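Local coordinates for protein probable ribosomal RNA small subunit methyltransferase (Thermus thermophilus, PDB 2ZUL) that binds the methyl donor S-adenosylmethionine and, as the methyltransferase RsmC, probably methylates 16S ribosomal RNA of the small subunit, at residues 25-30 / 76-81; 344-349 / 366-371; 35-40 / 163-168; 230-235 / 299-304. One frame throughout, in Å; residues are numbered along the deposited sequence.

In the fold
Interactions 1 and 3 belong to the N-terminal half of the chain and interactions 2 and 4 to the C-terminal half, each half built round a seven-stranded sheet with the same strand order. Interactions 1 and 3, their centres about 20 Å apart, touch where Gly29 O packs on His35 CB. Interactions 2 and 4 reach one sheet, with nearest atoms about 7 Å apart. The side chain of Ala77 (interaction 1) lies about 5 Å from bound S-adenosylmethionine, that of Tyr346 (interaction 2) about 9 Å from bound S-adenosylmethionine, and that of Ile301 (interaction 4) about 13 Å from it. Interaction 3 lies far from the residues that bind the cofactor or guanosine.

Interaction 1 of 4, residues 25-30 / 76-81; sequences PGARGY and RAAFRC
Ala78 CB approaches the guanidinium group of Arg28 obliquely, 3.7 Å from NH1. The polar partners of this group lie beyond the two segments: NH2 is hydrogen-bonded to Asn53 and NH1 forms a salt bridge with Glu73, so the planar group is fixed in rotation while NH1 rests against the alanine methyl. Arg28 runs extended from CG to NE (chi2 -171°), which carries the charge well away from the loop backbone to these partners. Next to it, the methyl of Ala27 points at the helix and settles among three residues of its first turns, with CB 4.0 Å from Ala78 CA, 4.2 Å from Ala77 CB and 3.9 Å from Cys81 SG. The helix follows strand 68-73 of the N-terminal sheet, whose 3-2-1-4-5-7-6 order is that of the Rossmann-like methyltransferase fold, and the 25-30 loop links strand 19-23 to helix 33-41 across its flank. Small residues on both sides let the backbones come close: the CA atoms of Ala27 and Ala78 are 4.7 Å apart. Gly26 brings its carbonyl O to 3.6 Å from Ala77 CB, and at its phi of 88° a side chain would run into the carbonyl oxygen of Pro25. Ala77 also faces the C-terminal half, where its side chain touches Asp288, a residue of the S-adenosylmethionine site, and its backbone N is hydrogen-bonded to Asp263 OD1.

Interaction 2 of 4, residues 344-349 / 366-371; sequences LKYEPL and KVLFAE
Lys366 and Glu347 reach for each other from opposite directions and close a salt bridge, NZ to OE2 at 2.9 Å on the syn lone pair, with a longer, weak bond from NZ to OE1 at 3.3 Å. The bridge ties the start of helix 346-354 to strand 366-371, the strand that runs antiparallel to both its neighbours near the edge of the Rossmann-like methyltransferase sheet. Lys366 NZ also donates to Leu344 O at 2.8 Å, approaching 26° off the carbonyl plane, and more weakly to Pro342 O, so the charge is held by backbone as well as carboxylate. Beside the bridge Leu368 supplies the apolar part, its CD2 lying 4.0 Å from Glu347 OE2 and its CD1 pressing to 3.4 Å from Tyr346 CB. A methionine in place of Lys366 would probably leave the Glu347 carboxylate without its counter-charge and the Leu344 carbonyl without its lysine donor. Behind these contacts, the lysine chain stays extended beyond CG (chi2 -176°) to span the distance from the strand, while Glu347 folds at chi2 (82°) to swing its carboxylate toward the ammonium. The Leu344 side chain lies next to Asn341 and Phe308, which bind guanosine in another structure of this protein. Leu344 O also accepts a weak bond from Tyr346 N at 2.9 Å, closing an inverse gamma turn centred on Lys345.

Interaction 3 of 4, residues 35-40 / 163-168; sequences HDLLQK and RREGPY
A surface contact between helix 33-41 and the outermost hairpin of the N-terminal sheet is centred on Leu37, whose branches spread over Arg163, Glu165 and Tyr168. The hairpin joins antiparallel strands 159-165 and 168-174, the last two of a Rossmann-like sheet, through a type II' turn with Gly166 and Pro167 at its corner. Helix segment 35-40 passes strand 163-165 with axes 9.3 Å apart at 139°. With chi1 at -166°, the Leu37 CG lies opposite the backbone nitrogen, and the two methyls fork toward the hairpin: CD1 lies 3.8 Å from Arg163 CG and 3.7 Å from Glu165 OE1, while CD2 sits 3.5 Å from Tyr168 O and near Tyr168 CB. That carbonyl already takes the backbone N of Glu165 in the hairpin, so the methyl packs against a satisfied group. An alanine at Leu37 is likely to open a gap between helix and hairpin, stripping apolar cover from the aliphatic parts of Arg163 and Glu165. Lys40 crosses Glu165 at about a right angle, its CD 4.2 Å from OE1. At the same end of the helix the bent Arg163 chain sets NH1 3.0 Å from Lys40 O, a weak hydrogen bond whose N-H...O angle is 133°.

Interaction 4 of 4, residues 230-235 / 299-304; sequences EGVRGR and FDIIVT
Two overlapping beta turns, type I from Glu230 to Arg233 and type II from Val232 to Arg235, bring the loop alongside Asp300 and Ile301, the CA atoms of Arg235 and Asp300 being 6.1 Å apart. Arg235 then doubles back, bent at chi2 and chi3 (-53° and -80°), and lays its guanidinium over the Asp300 carboxylate. The two planes are only 13° apart, and Asp300 CG sits 3.5 Å above the guanidinium plane, displaced toward its rim. Arg235 NH2 and Asp300 OD1 are 3.6 Å apart, but the oxygen lies over the face, so the salt bridge works by charge alone and no N-H points at it. The carboxylate finds its directed bonds elsewhere: OD2 accepts the backbone N of Gln236, and OD1 forms a salt bridge with Arg331 NE. These contacts probably help to keep the acid ionised and fix the orientation that Arg235 stacks on. Next to the ion pair Ile301 CD1 reaches into the loop, 3.6 Å from Val232 CG1 and 4.2 Å from Arg235 CB, with the Val232 and Ile301 side chains crossing at about a right angle. The loop feeds strand 236-240, which runs parallel to 299-304 at the centre of the Rossmann-like methyltransferase sheet; at its far end strand 299-304 delivers the Asn-Pro-Pro-Phe motif of N6-adenine and related methyltransferases, from Asn305, which binds S-adenosylmethionine, to Phe308.

Interaction 1 of 4, residues 25-30 / 76-81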
loop_
_atom_site.group_PDB
_atom_site.type_symbol
_atom_site.label_atom_id
_atom_site.label_comp_id
_atom_site.label_asym_id
_atom_site.label_seq_id
_atom_site.Cartn_x
_atom_site.Cartn_y
_atom_site.Cartn_z
ATOM N N PRO A 25 -8.510 -9.323 6.079
ATOM C CA PRO A 25 -8.318 -7.980 6.631
ATOM C C PRO A 25 -7.134 -7.340 5.909
ATOM O O PRO A 25 -6.153 -8.018 5.607
ATOM C CB PRO A 25 -8.010 -8.252 8.099
ATOM C CG PRO A 25 -8.780 -9.517 8.377
ATOM C CD PRO A 25 -8.514 -10.344 7.141
ATOM N N GLY A 26 -7.233 -6.046 5.621
ATOM C CA GLY A 26 -6.143 -5.362 4.952
ATOM C C GLY A 26 -6.159 -5.403 3.435
ATOM O O GLY A 26 -5.329 -4.762 2.795
ATOM N N ALA A 27 -7.090 -6.154 2.853
ATOM C CA ALA A 27 -7.188 -6.247 1.398
ATOM C C ALA A 27 -8.399 -5.458 0.904
ATOM O O ALA A 27 -9.535 -5.733 1.296
ATOM C CB ALA A 27 -7.301 -7.702 0.969
ATOM N N ARG A 28 -8.148 -4.482 0.036
ATOM C CA ARG A 28 -9.205 -3.632 -0.502
ATOM C C ARG A 28 -10.039 -4.347 -1.562
ATOM O O ARG A 28 -9.615 -5.363 -2.112
ATOM C CB ARG A 28 -8.582 -2.374 -1.118
ATOM C CG ARG A 28 -7.834 -2.633 -2.422
ATOM C CD ARG A 28 -7.041 -1.411 -2.891
ATOM N NE ARG A 28 -6.534 -1.577 -4.256
ATOM C CZ ARG A 28 -5.704 -2.542 -4.639
ATOM N NH1 ARG A 28 -5.274 -3.443 -3.760
ATOM N NH2 ARG A 28 -5.305 -2.615 -5.907
ATOM N N GLY A 29 -11.230 -3.823 -1.843
ATOM C CA GLY A 29 -12.048 -4.428 -2.881
ATOM C C GLY A 29 -13.390 -5.035 -2.526
ATOM O O GLY A 29 -14.225 -5.225 -3.412
ATOM N N TYR A 30 -13.608 -5.356 -1.255
ATOM C CA TYR A 30 -14.880 -5.948 -0.861
ATOM C C TYR A 30 -15.736 -4.966 -0.070
ATOM O O TYR A 30 -15.234 -4.201 0.759
ATOM C CB TYR A 30 -14.659 -7.219 -0.042
ATOM C CG TYR A 30 -15.586 -8.346 -0.443
ATOM C CD1 TYR A 30 -15.425 -9.004 -1.662
ATOM C CD2 TYR A 30 -16.633 -8.746 0.386
ATOM C CE1 TYR A 30 -16.278 -10.037 -2.046
ATOM C CE2 TYR A 30 -17.496 -9.776 0.011
ATOM C CZ TYR A 30 -17.310 -10.418 -1.205
ATOM O OH TYR A 30 -18.143 -11.449 -1.570
ATOM N N ARG A 76 0.161 -6.661 -1.451
ATOM C CA ARG A 76 0.435 -8.071 -1.203
ATOM C C ARG A 76 -0.779 -8.755 -0.580
ATOM O O ARG A 76 -1.096 -9.894 -0.918
ATOM C CB ARG A 76 1.642 -8.244 -0.280
ATOM C CG ARG A 76 2.330 -9.589 -0.459
ATOM C CD ARG A 76 3.123 -9.620 -1.761
ATOM N NE ARG A 76 3.619 -10.960 -2.062
ATOM C CZ ARG A 76 4.656 -11.213 -2.854
ATOM N NH1 ARG A 76 5.317 -10.215 -3.426
ATOM N NH2 ARG A 76 5.035 -12.467 -3.067
ATOM N N ALA A 77 -1.447 -8.063 0.341
ATOM C CA ALA A 77 -2.628 -8.621 0.986
ATOM C C ALA A 77 -3.658 -8.987 -0.081
ATOM O O ALA A 77 -4.224 -10.082 -0.067
ATOM C CB ALA A 77 -3.219 -7.612 1.969
ATOM N N ALA A 78 -3.895 -8.070 -1.013
ATOM C CA ALA A 78 -4.857 -8.314 -2.082
ATOM C C ALA A 78 -4.376 -9.414 -3.019
ATOM O O ALA A 78 -5.174 -10.232 -3.483
ATOM C CB ALA A 78 -5.112 -7.023 -2.873
ATOM N N PHE A 79 -3.077 -9.437 -3.303
ATOM C CA PHE A 79 -2.522 -10.453 -4.197
ATOM C C PHE A 79 -2.718 -11.849 -3.601
ATOM O O PHE A 79 -2.967 -12.814 -4.329
ATOM C CB PHE A 79 -1.032 -10.202 -4.446
ATOM C CG PHE A 79 -0.419 -11.160 -5.425
ATOM C CD1 PHE A 79 -0.683 -11.048 -6.787
ATOM C CD2 PHE A 79 0.394 -12.197 -4.983
ATOM C CE1 PHE A 79 -0.144 -11.953 -7.695
ATOM C CE2 PHE A 79 0.940 -13.113 -5.884
ATOM C CZ PHE A 79 0.669 -12.992 -7.243
ATOM N N ARG A 80 -2.602 -11.963 -2.282
ATOM C CA ARG A 80 -2.802 -13.261 -1.634
ATOM C C ARG A 80 -4.225 -13.742 -1.907
ATOM O O ARG A 80 -4.453 -14.927 -2.162
ATOM C CB ARG A 80 -2.602 -13.170 -0.119
ATOM C CG ARG A 80 -1.162 -13.109 0.349
ATOM C CD ARG A 80 -1.087 -13.463 1.834
ATOM N NE ARG A 80 -1.482 -14.852 2.065
ATOM C CZ ARG A 80 -1.748 -15.372 3.261
ATOM N NH1 ARG A 80 -1.668 -14.618 4.349
ATOM N NH2 ARG A 80 -2.094 -16.651 3.368
ATOM N N CYS A 81 -5.176 -12.813 -1.844
ATOM C CA CYS A 81 -6.578 -13.139 -2.079
ATOM C C CYS A 81 -6.814 -13.544 -3.526
ATOM O O CYS A 81 -7.444 -14.566 -3.793
ATOM C CB CYS A 81 -7.468 -11.950 -1.719
ATOM S SG CYS A 81 -7.429 -11.532 0.040
#

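Interaction 2 of 4, residues 344-349 / 366-371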
loop_
_atom_site.group_PDB
_atom_site.type_symbol
_atom_site.label_atom_id
_atom_site.label_comp_id
_atom_site.label_asym_id
_atom_site.label_seq_id
_atom_site.Cartn_x
_atom_site.Cartn_y
_atom_site.Cartn_z
ATOM N N LEU A 344 -4.745 8.243 19.057
ATOM C CA LEU A 344 -4.861 6.787 19.044
ATOM C C LEU A 344 -4.551 6.108 20.376
ATOM O O LEU A 344 -3.509 6.344 20.991
ATOM C CB LEU A 344 -4.001 6.220 17.911
ATOM C CG LEU A 344 -4.441 6.744 16.535
ATOM C CD1 LEU A 344 -3.570 6.131 15.446
ATOM C CD2 LEU A 344 -5.915 6.409 16.291
ATOM N N LYS A 345 -5.472 5.250 20.806
ATOM C CA LYS A 345 -5.351 4.558 22.080
ATOM C C LYS A 345 -4.453 3.328 22.065
ATOM O O LYS A 345 -4.894 2.225 22.379
ATOM C CB LYS A 345 -6.746 4.189 22.585
ATOM C CG LYS A 345 -7.670 5.409 22.710
ATOM C CD LYS A 345 -9.019 5.058 23.323
ATOM C CE LYS A 345 -9.845 4.167 22.407
ATOM N NZ LYS A 345 -11.209 3.930 22.965
ATOM N N TYR A 346 -3.186 3.529 21.716
ATOM C CA TYR A 346 -2.225 2.429 21.676
ATOM C C TYR A 346 -1.789 1.937 23.055
ATOM O O TYR A 346 -1.382 0.784 23.199
ATOM C CB TYR A 346 -0.975 2.834 20.890
ATOM C CG TYR A 346 -1.121 2.742 19.391
ATOM C CD1 TYR A 346 -1.353 3.881 18.619
ATOM C CD2 TYR A 346 -1.034 1.513 18.742
ATOM C CE1 TYR A 346 -1.494 3.792 17.233
ATOM C CE2 TYR A 346 -1.171 1.414 17.367
ATOM C CZ TYR A 346 -1.399 2.555 16.616
ATOM O OH TYR A 346 -1.520 2.459 15.250
ATOM N N GLU A 347 -1.869 2.802 24.065
ATOM C CA GLU A 347 -1.443 2.423 25.409
ATOM C C GLU A 347 -2.047 1.121 25.930
ATOM O O GLU A 347 -1.316 0.220 26.341
ATOM C CB GLU A 347 -1.709 3.558 26.408
ATOM C CG GLU A 347 -0.851 4.805 26.178
ATOM C CD GLU A 347 -1.395 5.716 25.095
ATOM O OE1 GLU A 347 -2.458 5.403 24.521
ATOM O OE2 GLU A 347 -0.760 6.757 24.821
ATOM N N PRO A 348 -3.384 1.000 25.937
ATOM C CA PRO A 348 -3.944 -0.261 26.439
ATOM C C PRO A 348 -3.588 -1.483 25.588
ATOM O O PRO A 348 -3.546 -2.606 26.091
ATOM C CB PRO A 348 -5.450 0.019 26.492
ATOM C CG PRO A 348 -5.649 1.091 25.458
ATOM C CD PRO A 348 -4.449 1.982 25.668
ATOM N N LEU A 349 -3.320 -1.263 24.305
ATOM C CA LEU A 349 -2.955 -2.358 23.412
ATOM C C LEU A 349 -1.553 -2.857 23.754
ATOM O O LEU A 349 -1.306 -4.064 23.817
ATOM C CB LEU A 349 -3.002 -1.893 21.954
ATOM C CG LEU A 349 -2.722 -2.946 20.878
ATOM C CD1 LEU A 349 -3.653 -4.139 21.054
ATOM C CD2 LEU A 349 -2.909 -2.316 19.505
ATOM N N LYS A 366 3.197 11.123 19.590
ATOM C CA LYS A 366 3.699 10.482 20.790
ATOM C C LYS A 366 4.483 9.246 20.398
ATOM O O LYS A 366 4.088 8.509 19.494
ATOM C CB LYS A 366 2.552 10.100 21.738
ATOM C CG LYS A 366 1.536 9.114 21.175
ATOM C CD LYS A 366 0.405 8.889 22.176
ATOM C CE LYS A 366 -0.709 8.030 21.591
ATOM N NZ LYS A 366 -1.898 7.996 22.492
ATOM N N VAL A 367 5.613 9.035 21.058
ATOM C CA VAL A 367 6.428 7.862 20.777
ATOM C C VAL A 367 6.285 6.916 21.955
ATOM O O VAL A 367 6.638 7.271 23.081
ATOM C CB VAL A 367 7.917 8.217 20.614
ATOM C CG1 VAL A 367 8.728 6.940 20.390
ATOM C CG2 VAL A 367 8.101 9.172 19.448
ATOM N N LEU A 368 5.759 5.723 21.690
ATOM C CA LEU A 368 5.568 4.713 22.726
ATOM C C LEU A 368 6.661 3.657 22.634
ATOM O O LEU A 368 7.211 3.405 21.558
ATOM C CB LEU A 368 4.193 4.062 22.588
ATOM C CG LEU A 368 3.006 5.021 22.701
ATOM C CD1 LEU A 368 1.711 4.253 22.517
ATOM C CD2 LEU A 368 3.029 5.717 24.059
ATOM N N PHE A 369 6.951 3.030 23.769
ATOM C CA PHE A 369 8.015 2.036 23.870
ATOM C C PHE A 369 7.572 0.838 24.706
ATOM O O PHE A 369 6.804 0.982 25.659
ATOM C CB PHE A 369 9.233 2.712 24.518
ATOM C CG PHE A 369 10.316 1.763 24.964
ATOM C CD1 PHE A 369 11.418 1.506 24.152
ATOM C CD2 PHE A 369 10.254 1.157 26.219
ATOM C CE1 PHE A 369 12.443 0.664 24.581
ATOM C CE2 PHE A 369 11.272 0.312 26.658
ATOM C CZ PHE A 369 12.370 0.067 25.838
ATOM N N ALA A 370 8.063 -0.344 24.346
ATOM C CA ALA A 370 7.740 -1.560 25.079
ATOM C C ALA A 370 8.892 -2.549 24.954
ATOM O O ALA A 370 9.564 -2.609 23.924
ATOM C CB ALA A 370 6.453 -2.178 24.541
ATOM N N GLU A 371 9.128 -3.316 26.013
ATOM C CA GLU A 371 10.202 -4.302 26.009
ATOM C C GLU A 371 9.604 -5.702 26.084
ATOM O O GLU A 371 8.682 -5.946 26.857
ATOM C CB GLU A 371 11.138 -4.068 27.198
ATOM C CG GLU A 371 12.391 -4.927 27.166
ATOM C CD GLU A 371 13.285 -4.700 28.366
ATOM O OE1 GLU A 371 13.587 -3.527 28.669
ATOM O OE2 GLU A 371 13.689 -5.696 29.002
#

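Interaction 3 of 4, residues 35-40 / 163-168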
loop_
_atom_site.group_PDB
_atom_site.type_symbol
_atom_site.label_atom_id
_atom_site.label_comp_id
_atom_site.label_asym_id
_atom_site.label_seq_id
_atom_site.Cartn_x
_atom_site.Cartn_y
_atom_site.Cartn_z
ATOM N N HIS A 35 -16.189 -0.544 -6.400
ATOM C CA HIS A 35 -15.973 -1.837 -7.031
ATOM C C HIS A 35 -17.315 -2.521 -7.260
ATOM O O HIS A 35 -17.504 -3.199 -8.270
ATOM C CB HIS A 35 -15.068 -2.726 -6.168
ATOM C CG HIS A 35 -13.630 -2.309 -6.170
ATOM N ND1 HIS A 35 -13.165 -1.222 -5.461
ATOM C CD2 HIS A 35 -12.553 -2.833 -6.804
ATOM C CE1 HIS A 35 -11.865 -1.094 -5.657
ATOM N NE2 HIS A 35 -11.469 -2.060 -6.468
ATOM N N ASP A 36 -18.250 -2.347 -6.326
ATOM C CA ASP A 36 -19.568 -2.958 -6.470
ATOM C C ASP A 36 -20.292 -2.426 -7.702
ATOM O O ASP A 36 -20.892 -3.194 -8.452
ATOM C CB ASP A 36 -20.441 -2.711 -5.232
ATOM C CG ASP A 36 -20.057 -3.589 -4.057
ATOM O OD1 ASP A 36 -19.385 -4.622 -4.271
ATOM O OD2 ASP A 36 -20.442 -3.255 -2.917
ATOM N N LEU A 37 -20.239 -1.116 -7.917
ATOM C CA LEU A 37 -20.914 -0.550 -9.078
ATOM C C LEU A 37 -20.262 -1.082 -10.355
ATOM O O LEU A 37 -20.945 -1.355 -11.341
ATOM C CB LEU A 37 -20.869 0.981 -9.039
ATOM C CG LEU A 37 -21.829 1.663 -10.019
ATOM C CD1 LEU A 37 -23.263 1.233 -9.719
ATOM C CD2 LEU A 37 -21.690 3.178 -9.912
ATOM N N LEU A 38 -18.941 -1.244 -10.336
ATOM C CA LEU A 38 -18.234 -1.782 -11.500
ATOM C C LEU A 38 -18.731 -3.189 -11.818
ATOM O O LEU A 38 -19.007 -3.521 -12.972
ATOM C CB LEU A 38 -16.727 -1.853 -11.234
ATOM C CG LEU A 38 -15.840 -0.707 -11.708
ATOM C CD1 LEU A 38 -14.400 -0.994 -11.299
ATOM C CD2 LEU A 38 -15.941 -0.566 -13.225
ATOM N N GLN A 39 -18.836 -4.016 -10.782
ATOM C CA GLN A 39 -19.276 -5.397 -10.939
ATOM C C GLN A 39 -20.662 -5.488 -11.576
ATOM O O GLN A 39 -20.980 -6.466 -12.252
ATOM C CB GLN A 39 -19.261 -6.096 -9.571
ATOM C CG GLN A 39 -19.516 -7.601 -9.600
ATOM C CD GLN A 39 -20.993 -7.955 -9.650
ATOM O OE1 GLN A 39 -21.832 -7.254 -9.078
ATOM N NE2 GLN A 39 -21.313 -9.060 -10.315
ATOM N N LYS A 40 -21.480 -4.462 -11.368
ATOM C CA LYS A 40 -22.833 -4.434 -11.924
ATOM C C LYS A 40 -22.865 -3.804 -13.313
ATOM O O LYS A 40 -23.880 -3.875 -14.012
ATOM C CB LYS A 40 -23.767 -3.622 -11.018
ATOM C CG LYS A 40 -23.988 -4.184 -9.624
ATOM C CD LYS A 40 -24.895 -3.265 -8.821
ATOM C CE LYS A 40 -25.129 -3.800 -7.423
ATOM N NZ LYS A 40 -25.801 -5.125 -7.459
ATOM N N ARG A 163 -23.476 4.493 -15.454
ATOM C CA ARG A 163 -24.135 3.953 -14.273
ATOM C C ARG A 163 -23.913 4.857 -13.068
ATOM O O ARG A 163 -22.835 5.418 -12.889
ATOM C CB ARG A 163 -23.618 2.542 -13.968
ATOM C CG ARG A 163 -24.630 1.657 -13.240
ATOM C CD ARG A 163 -25.828 1.371 -14.135
ATOM N NE ARG A 163 -25.451 0.578 -15.305
ATOM C CZ ARG A 163 -25.368 -0.751 -15.314
ATOM N NH1 ARG A 163 -25.642 -1.446 -14.216
ATOM N NH2 ARG A 163 -25.003 -1.387 -16.419
ATOM N N ARG A 164 -24.954 5.002 -12.255
ATOM C CA ARG A 164 -24.894 5.824 -11.056
ATOM C C ARG A 164 -25.589 5.112 -9.907
ATOM O O ARG A 164 -26.548 4.373 -10.110
ATOM C CB ARG A 164 -25.604 7.166 -11.271
ATOM C CG ARG A 164 -25.019 8.074 -12.331
ATOM C CD ARG A 164 -25.643 9.463 -12.215
ATOM N NE ARG A 164 -25.120 10.403 -13.203
ATOM C CZ ARG A 164 -25.456 10.402 -14.488
ATOM N NH1 ARG A 164 -26.325 9.511 -14.950
ATOM N NH2 ARG A 164 -24.919 11.290 -15.315
ATOM N N GLU A 165 -25.091 5.334 -8.699
ATOM C CA GLU A 165 -25.687 4.767 -7.499
ATOM C C GLU A 165 -25.201 5.670 -6.381
ATOM O O GLU A 165 -24.027 5.639 -6.008
ATOM C CB GLU A 165 -25.232 3.323 -7.272
ATOM C CG GLU A 165 -26.106 2.583 -6.263
ATOM C CD GLU A 165 -25.883 1.083 -6.269
ATOM O OE1 GLU A 165 -26.043 0.455 -7.340
ATOM O OE2 GLU A 165 -25.554 0.530 -5.198
ATOM N N GLY A 166 -26.101 6.491 -5.855
ATOM C CA GLY A 166 -25.695 7.416 -4.820
ATOM C C GLY A 166 -24.649 8.323 -5.445
ATOM O O GLY A 166 -24.853 8.821 -6.554
ATOM N N PRO A 167 -23.511 8.551 -4.771
ATOM C CA PRO A 167 -22.445 9.410 -5.295
ATOM C C PRO A 167 -21.471 8.645 -6.193
ATOM O O PRO A 167 -20.573 9.234 -6.793
ATOM C CB PRO A 167 -21.767 9.903 -4.027
ATOM C CG PRO A 167 -21.811 8.673 -3.167
ATOM C CD PRO A 167 -23.232 8.168 -3.373
ATOM N N TYR A 168 -21.661 7.332 -6.285
ATOM C CA TYR A 168 -20.784 6.476 -7.077
ATOM C C TYR A 168 -21.128 6.473 -8.559
ATOM O O TYR A 168 -22.301 6.504 -8.942
ATOM C CB TYR A 168 -20.808 5.064 -6.493
ATOM C CG TYR A 168 -20.543 5.111 -5.008
ATOM C CD1 TYR A 168 -19.299 5.512 -4.520
ATOM C CD2 TYR A 168 -21.562 4.861 -4.089
ATOM C CE1 TYR A 168 -19.079 5.671 -3.152
ATOM C CE2 TYR A 168 -21.353 5.018 -2.722
ATOM C CZ TYR A 168 -20.110 5.424 -2.261
ATOM O OH TYR A 168 -19.903 5.591 -0.913
#

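Interaction 4 of 4, residues 230-235 / 299-304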
loop_
_atom_site.group_PDB
_atom_site.type_symbol
_atom_site.label_atom_id
_atom_site.label_comp_id
_atom_site.label_asym_id
_atom_site.label_seq_id
_atom_site.Cartn_x
_atom_site.Cartn_y
_atom_site.Cartn_z
ATOM N N GLU A 230 24.983 4.380 18.361
ATOM C CA GLU A 230 25.522 3.098 17.901
ATOM C C GLU A 230 24.676 1.951 18.444
ATOM O O GLU A 230 24.999 0.781 18.240
ATOM C CB GLU A 230 26.966 2.899 18.375
ATOM C CG GLU A 230 27.997 3.849 17.784
ATOM C CD GLU A 230 28.000 5.202 18.461
ATOM O OE1 GLU A 230 27.845 5.240 19.700
ATOM O OE2 GLU A 230 28.172 6.222 17.760
ATOM N N GLY A 231 23.594 2.304 19.129
ATOM C CA GLY A 231 22.713 1.320 19.737
ATOM C C GLY A 231 22.097 0.235 18.872
ATOM O O GLY A 231 21.698 -0.805 19.397
ATOM N N VAL A 232 22.003 0.454 17.563
ATOM C CA VAL A 232 21.414 -0.557 16.690
ATOM C C VAL A 232 22.459 -1.261 15.832
ATOM O O VAL A 232 22.128 -2.126 15.025
ATOM C CB VAL A 232 20.341 0.052 15.749
ATOM C CG1 VAL A 232 19.287 0.790 16.565
ATOM C CG2 VAL A 232 20.992 0.991 14.745
ATOM N N ARG A 233 23.725 -0.905 16.017
ATOM C CA ARG A 233 24.785 -1.510 15.221
ATOM C C ARG A 233 24.820 -3.027 15.394
ATOM O O ARG A 233 24.895 -3.534 16.515
ATOM C CB ARG A 233 26.140 -0.903 15.594
ATOM C CG ARG A 233 27.253 -1.219 14.596
ATOM C CD ARG A 233 28.489 -0.367 14.861
ATOM N NE ARG A 233 28.197 1.063 14.771
ATOM C CZ ARG A 233 27.948 1.712 13.638
ATOM N NH1 ARG A 233 27.952 1.062 12.482
ATOM N NH2 ARG A 233 27.685 3.013 13.660
ATOM N N GLY A 234 24.743 -3.743 14.277
ATOM C CA GLY A 234 24.777 -5.197 14.312
ATOM C C GLY A 234 23.522 -5.874 14.839
ATOM O O GLY A 234 23.488 -7.097 14.986
ATOM N N ARG A 235 22.484 -5.092 15.117
ATOM C CA ARG A 235 21.241 -5.651 15.634
ATOM C C ARG A 235 20.260 -5.929 14.504
ATOM O O ARG A 235 20.289 -5.256 13.473
ATOM C CB ARG A 235 20.610 -4.681 16.639
ATOM C CG ARG A 235 21.585 -4.182 17.692
ATOM C CD ARG A 235 22.276 -5.344 18.386
ATOM N NE ARG A 235 21.444 -5.946 19.422
ATOM C CZ ARG A 235 21.689 -7.126 19.981
ATOM N NH1 ARG A 235 22.742 -7.838 19.598
ATOM N NH2 ARG A 235 20.893 -7.587 20.936
ATOM N N PHE A 299 13.582 -10.712 16.113
ATOM C CA PHE A 299 14.357 -9.481 16.046
ATOM C C PHE A 299 14.744 -8.910 17.407
ATOM O O PHE A 299 14.172 -9.277 18.433
ATOM C CB PHE A 299 13.553 -8.440 15.263
ATOM C CG PHE A 299 13.206 -8.877 13.871
ATOM C CD1 PHE A 299 14.046 -8.574 12.803
ATOM C CD2 PHE A 299 12.060 -9.633 13.630
ATOM C CE1 PHE A 299 13.755 -9.019 11.517
ATOM C CE2 PHE A 299 11.759 -10.085 12.344
ATOM C CZ PHE A 299 12.611 -9.777 11.287
ATOM N N ASP A 300 15.720 -8.007 17.393
ATOM C CA ASP A 300 16.204 -7.349 18.607
ATOM C C ASP A 300 15.467 -6.028 18.798
ATOM O O ASP A 300 15.239 -5.582 19.925
ATOM C CB ASP A 300 17.703 -7.057 18.493
ATOM C CG ASP A 300 18.520 -8.300 18.213
ATOM O OD1 ASP A 300 18.389 -9.276 18.981
ATOM O OD2 ASP A 300 19.296 -8.296 17.231
ATOM N N ILE A 301 15.111 -5.403 17.683
ATOM C CA ILE A 301 14.406 -4.128 17.707
ATOM C C ILE A 301 13.361 -4.090 16.603
ATOM O O ILE A 301 13.605 -4.541 15.488
ATOM C CB ILE A 301 15.378 -2.947 17.473
ATOM C CG1 ILE A 301 16.540 -3.017 18.466
ATOM C CG2 ILE A 301 14.638 -1.620 17.633
ATOM C CD1 ILE A 301 17.670 -2.057 18.146
ATOM N N ILE A 302 12.190 -3.552 16.920
ATOM C CA ILE A 302 11.137 -3.424 15.928
ATOM C C ILE A 302 10.652 -1.986 16.004
ATOM O O ILE A 302 10.454 -1.453 17.092
ATOM C CB ILE A 302 9.991 -4.423 16.199
ATOM C CG1 ILE A 302 10.524 -5.852 16.009
ATOM C CG2 ILE A 302 8.821 -4.153 15.262
ATOM C CD1 ILE A 302 9.483 -6.952 16.153
ATOM N N VAL A 303 10.502 -1.345 14.850
ATOM C CA VAL A 303 10.059 0.044 14.812
ATOM C C VAL A 303 8.892 0.200 13.860
ATOM O O VAL A 303 8.766 -0.554 12.896
ATOM C CB VAL A 303 11.193 0.980 14.339
ATOM C CG1 VAL A 303 12.373 0.887 15.299
ATOM C CG2 VAL A 303 11.628 0.611 12.919
ATOM N N THR A 304 8.032 1.179 14.122
ATOM C CA THR A 304 6.903 1.389 13.236
ATOM C C THR A 304 6.163 2.701 13.410
ATOM O O THR A 304 6.030 3.227 14.515
ATOM C CB THR A 304 5.857 0.249 13.376
ATOM O OG1 THR A 304 4.871 0.370 12.343
ATOM C CG2 THR A 304 5.158 0.324 14.735
#